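Local structure of putative secreted cellulose binding protein (Streptomyces coelicolor, 4OY7) at residues V50-V63 / Q175-S187. The protein cleaves glycosidic bonds in cellulose oxidatively, using a copper ion held by this catalytic domain of a longer, secreted lytic polysaccharide monooxygenase. Residues are numbered along the deposited sequence; the frame is centred on the assembly and turned at random.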
# COMPACT_ATOMS: atom_id res chain seq x y z
N VAL A 50 1.36 -8.80 1.95
CA VAL A 50 0.32 -8.70 0.93
C VAL A 50 0.92 -9.10 -0.43
O VAL A 50 1.36 -8.25 -1.21
CB VAL A 50 -0.30 -7.29 0.86
CG1 VAL A 50 -1.54 -7.34 -0.00
CG2 VAL A 50 -0.69 -6.81 2.24
N LEU A 51 0.93 -10.39 -0.71
CA LEU A 51 1.74 -10.95 -1.75
C LEU A 51 0.98 -11.95 -2.60
O LEU A 51 -0.02 -12.53 -2.17
CB LEU A 51 3.01 -11.59 -1.13
CG LEU A 51 2.81 -12.85 -0.27
CD1 LEU A 51 2.87 -14.14 -1.07
CD2 LEU A 51 3.90 -12.89 0.80
N ASP A 52 1.42 -12.11 -3.84
CA ASP A 52 0.94 -13.18 -4.72
C ASP A 52 2.23 -13.85 -5.20
O ASP A 52 3.03 -13.22 -5.91
CB ASP A 52 0.14 -12.60 -5.89
CG ASP A 52 -0.27 -13.66 -6.92
OD1 ASP A 52 -0.93 -13.24 -7.91
OD2 ASP A 52 0.02 -14.86 -6.76
N SER A 53 2.41 -15.11 -4.83
CA SER A 53 3.57 -15.92 -5.24
C SER A 53 3.75 -16.08 -6.75
O SER A 53 4.85 -16.42 -7.19
CB SER A 53 3.48 -17.34 -4.68
OG SER A 53 3.24 -17.28 -3.30
N ASN A 54 2.68 -15.90 -7.52
CA ASN A 54 2.67 -16.19 -8.95
C ASN A 54 2.34 -15.01 -9.84
O ASN A 54 2.08 -15.20 -11.04
CB ASN A 54 1.68 -17.32 -9.21
CG ASN A 54 2.11 -18.61 -8.57
OD1 ASN A 54 3.10 -19.23 -8.99
ND2 ASN A 54 1.41 -19.01 -7.52
N ALA A 55 2.31 -13.80 -9.30
CA ALA A 55 1.93 -12.68 -10.13
C ALA A 55 2.87 -12.43 -11.31
O ALA A 55 2.43 -12.16 -12.40
CB ALA A 55 1.80 -11.43 -9.29
N GLY A 56 4.17 -12.49 -11.05
CA GLY A 56 5.15 -12.37 -12.13
C GLY A 56 5.12 -11.09 -12.93
O GLY A 56 5.43 -11.12 -14.10
N GLY A 57 4.78 -9.96 -12.31
CA GLY A 57 4.70 -8.69 -13.04
C GLY A 57 3.40 -8.42 -13.77
O GLY A 57 3.22 -7.35 -14.37
N ARG A 58 2.48 -9.37 -13.71
CA ARG A 58 1.16 -9.19 -14.31
C ARG A 58 0.34 -8.24 -13.46
O ARG A 58 0.55 -8.15 -12.26
CB ARG A 58 0.45 -10.54 -14.43
CG ARG A 58 1.15 -11.49 -15.39
CD ARG A 58 0.38 -12.79 -15.48
NE ARG A 58 0.52 -13.61 -14.28
CZ ARG A 58 -0.11 -14.76 -14.10
NH1 ARG A 58 -0.98 -15.19 -15.01
NH2 ARG A 58 0.11 -15.48 -13.01
N GLY A 59 -0.60 -7.54 -14.11
CA GLY A 59 -1.51 -6.57 -13.49
C GLY A 59 -2.90 -6.75 -14.09
O GLY A 59 -3.57 -7.75 -13.80
N ALA A 60 -3.35 -5.81 -14.93
CA ALA A 60 -4.68 -5.90 -15.57
C ALA A 60 -4.87 -7.18 -16.37
O ALA A 60 -4.00 -7.56 -17.16
CB ALA A 60 -4.95 -4.70 -16.47
N GLY A 61 -6.01 -7.84 -16.18
CA GLY A 61 -6.32 -9.08 -16.84
C GLY A 61 -5.97 -10.29 -15.99
O GLY A 61 -6.43 -11.40 -16.29
N TYR A 62 -5.15 -10.07 -14.94
CA TYR A 62 -4.75 -11.11 -13.99
C TYR A 62 -5.19 -10.81 -12.53
O TYR A 62 -5.74 -11.69 -11.87
CB TYR A 62 -3.23 -11.34 -14.07
CG TYR A 62 -2.76 -12.25 -12.98
CD1 TYR A 62 -3.12 -13.59 -12.99
CD2 TYR A 62 -2.03 -11.76 -11.90
CE1 TYR A 62 -2.73 -14.44 -11.97
CE2 TYR A 62 -1.63 -12.59 -10.89
CZ TYR A 62 -2.00 -13.93 -10.92
OH TYR A 62 -1.60 -14.78 -9.92
N VAL A 63 -4.89 -9.62 -12.02
CA VAL A 63 -5.35 -9.14 -10.68
C VAL A 63 -6.72 -8.50 -10.91
O VAL A 63 -6.82 -7.51 -11.62
CB VAL A 63 -4.33 -8.17 -10.02
CG1 VAL A 63 -4.71 -7.73 -8.61
CG2 VAL A 63 -2.95 -8.81 -9.99
N GLN A 175 3.12 -1.82 -6.89
CA GLN A 175 3.38 -3.23 -7.14
C GLN A 175 4.89 -3.41 -7.12
O GLN A 175 5.63 -2.77 -7.87
CB GLN A 175 2.77 -3.72 -8.45
CG GLN A 175 2.73 -5.23 -8.56
CD GLN A 175 1.99 -5.70 -9.80
OE1 GLN A 175 1.16 -4.96 -10.36
NE2 GLN A 175 2.24 -6.95 -10.22
N TRP A 176 5.34 -4.24 -6.18
CA TRP A 176 6.73 -4.55 -6.03
C TRP A 176 6.98 -5.82 -6.82
O TRP A 176 6.51 -6.90 -6.43
CB TRP A 176 7.07 -4.78 -4.56
CG TRP A 176 8.52 -4.98 -4.25
CD1 TRP A 176 9.60 -4.76 -5.08
CD2 TRP A 176 9.07 -5.42 -3.00
NE1 TRP A 176 10.76 -5.05 -4.42
CE2 TRP A 176 10.47 -5.45 -3.15
CE3 TRP A 176 8.50 -5.79 -1.76
CZ2 TRP A 176 11.31 -5.84 -2.11
CZ3 TRP A 176 9.32 -6.17 -0.76
CH2 TRP A 176 10.72 -6.18 -0.92
N VAL A 177 7.72 -5.68 -7.91
CA VAL A 177 7.94 -6.76 -8.86
C VAL A 177 9.36 -7.27 -8.71
O VAL A 177 10.33 -6.62 -9.10
CB VAL A 177 7.65 -6.27 -10.29
CG1 VAL A 177 7.84 -7.40 -11.30
CG2 VAL A 177 6.25 -5.68 -10.31
N ARG A 178 9.48 -8.43 -8.06
CA ARG A 178 10.79 -9.03 -7.88
C ARG A 178 11.39 -9.40 -9.22
O ARG A 178 10.68 -9.80 -10.14
CB ARG A 178 10.69 -10.29 -6.99
CG ARG A 178 10.44 -9.97 -5.52
CD ARG A 178 10.31 -11.23 -4.67
NE ARG A 178 11.55 -12.00 -4.64
CZ ARG A 178 11.71 -13.15 -3.97
NH1 ARG A 178 10.72 -13.66 -3.25
NH2 ARG A 178 12.85 -13.81 -4.04
N SER A 179 12.68 -9.20 -9.33
CA SER A 179 13.41 -9.62 -10.54
C SER A 179 13.90 -11.06 -10.45
O SER A 179 14.38 -11.60 -11.45
CB SER A 179 14.57 -8.68 -10.82
OG SER A 179 15.43 -8.65 -9.71
N ASP A 180 13.78 -11.69 -9.28
CA ASP A 180 14.32 -13.03 -9.04
C ASP A 180 13.27 -14.04 -8.63
O ASP A 180 13.60 -15.07 -8.08
CB ASP A 180 15.37 -12.94 -7.94
CG ASP A 180 14.77 -12.56 -6.58
OD1 ASP A 180 13.69 -11.93 -6.52
OD2 ASP A 180 15.42 -12.87 -5.55
N SER A 181 12.00 -13.74 -8.89
CA SER A 181 10.89 -14.54 -8.39
C SER A 181 9.63 -14.05 -9.05
O SER A 181 9.56 -12.90 -9.50
CB SER A 181 10.73 -14.35 -6.88
OG SER A 181 9.67 -15.15 -6.39
N GLN A 182 8.65 -14.95 -9.12
CA GLN A 182 7.30 -14.59 -9.57
C GLN A 182 6.50 -13.89 -8.45
O GLN A 182 5.47 -13.30 -8.71
CB GLN A 182 6.56 -15.83 -10.08
CG GLN A 182 7.20 -16.43 -11.31
CD GLN A 182 7.04 -15.54 -12.53
OE1 GLN A 182 5.95 -15.36 -13.05
NE2 GLN A 182 8.12 -14.94 -12.97
N GLU A 183 6.99 -13.95 -7.22
CA GLU A 183 6.32 -13.30 -6.10
C GLU A 183 6.38 -11.79 -6.24
O GLU A 183 7.45 -11.22 -6.52
CB GLU A 183 6.94 -13.73 -4.78
CG GLU A 183 6.24 -13.19 -3.54
CD GLU A 183 6.99 -13.58 -2.28
OE1 GLU A 183 8.14 -13.14 -2.16
OE2 GLU A 183 6.45 -14.34 -1.46
N ASN A 184 5.22 -11.14 -6.09
CA ASN A 184 5.11 -9.70 -6.08
C ASN A 184 4.31 -9.26 -4.83
O ASN A 184 3.48 -10.02 -4.32
CB ASN A 184 4.30 -9.23 -7.31
CG ASN A 184 4.98 -9.41 -8.67
OD1 ASN A 184 4.35 -9.03 -9.67
ND2 ASN A 184 6.23 -9.91 -8.74
N PHE A 185 4.49 -8.00 -4.43
CA PHE A 185 3.77 -7.38 -3.30
C PHE A 185 2.86 -6.26 -3.78
O PHE A 185 3.12 -5.61 -4.78
CB PHE A 185 4.79 -6.91 -2.26
CG PHE A 185 5.53 -8.05 -1.64
CD1 PHE A 185 6.60 -8.66 -2.28
CD2 PHE A 185 5.05 -8.61 -0.48
CE1 PHE A 185 7.22 -9.76 -1.71
CE2 PHE A 185 5.65 -9.70 0.09
CZ PHE A 185 6.72 -10.28 -0.54
N PHE A 186 1.78 -6.03 -3.03
CA PHE A 186 0.73 -5.14 -3.46
C PHE A 186 0.41 -4.17 -2.33
O PHE A 186 0.14 -4.59 -1.21
CB PHE A 186 -0.52 -5.96 -3.83
CG PHE A 186 -0.33 -6.78 -5.08
CD1 PHE A 186 0.36 -7.97 -5.05
CD2 PHE A 186 -0.79 -6.31 -6.33
CE1 PHE A 186 0.62 -8.69 -6.21
CE2 PHE A 186 -0.53 -7.04 -7.49
CZ PHE A 186 0.17 -8.23 -7.42
N SER A 187 0.51 -2.88 -2.64
CA SER A 187 0.41 -1.85 -1.62
C SER A 187 -0.55 -0.76 -1.97
O SER A 187 -0.40 -0.17 -3.02
CB SER A 187 1.79 -1.23 -1.40
OG SER A 187 1.77 -0.19 -0.43
O HOH W 1 5.53 -16.63 -2.36
O HOH W 2 7.29 -12.86 -15.04
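Edge-on, the Phe186 ring meets Ala55 CB, 4.0 Å from its CZ, and in its own plane Val50 O; Val63 CG2 and Asp52 CB approach obliquely. The Phe185 side chain lies alongside that of Leu51, pointing the same way, with Leu51 CB 3.5 Å from Phe185 CE2 and oblique to the ring. Over one face of the Arg58 guanidinium sits Tyr62 CE1, 3.1 Å above the plane, offset toward the rim. The Gln175 amide keeps two acceptors in its plane: NE2 donates to Arg58 O (2.9 Å, 168° at the hydrogen) and to Asn184 OD1. Along the extended strands side chains alternate, Leu51 and Phe185 on one face, Asp52 and Asn184 on the other; Asp52 N to Asn184 O and Asn184 N to Asp52 O, both 3.0 Å, mark an antiparallel hydrogen-bonded pair. Strand 51-52 thereby joins strand 184-193 in the mixed sheet of this AA10 β-sandwich, where the Phe185 side chain comes within about 3 Å (nearest atoms) of the copper bound by His1 and His110. With CG beside its backbone N (chi1 -69°), Asn184 turns OD1 to the loop, where Gly57 N donates at 2.8 Å. Replacing Asn184 by an alanine would probably cost Gly57 N and Gln175 NE2 their shared acceptor, leaving the 55-58 turn less firmly held.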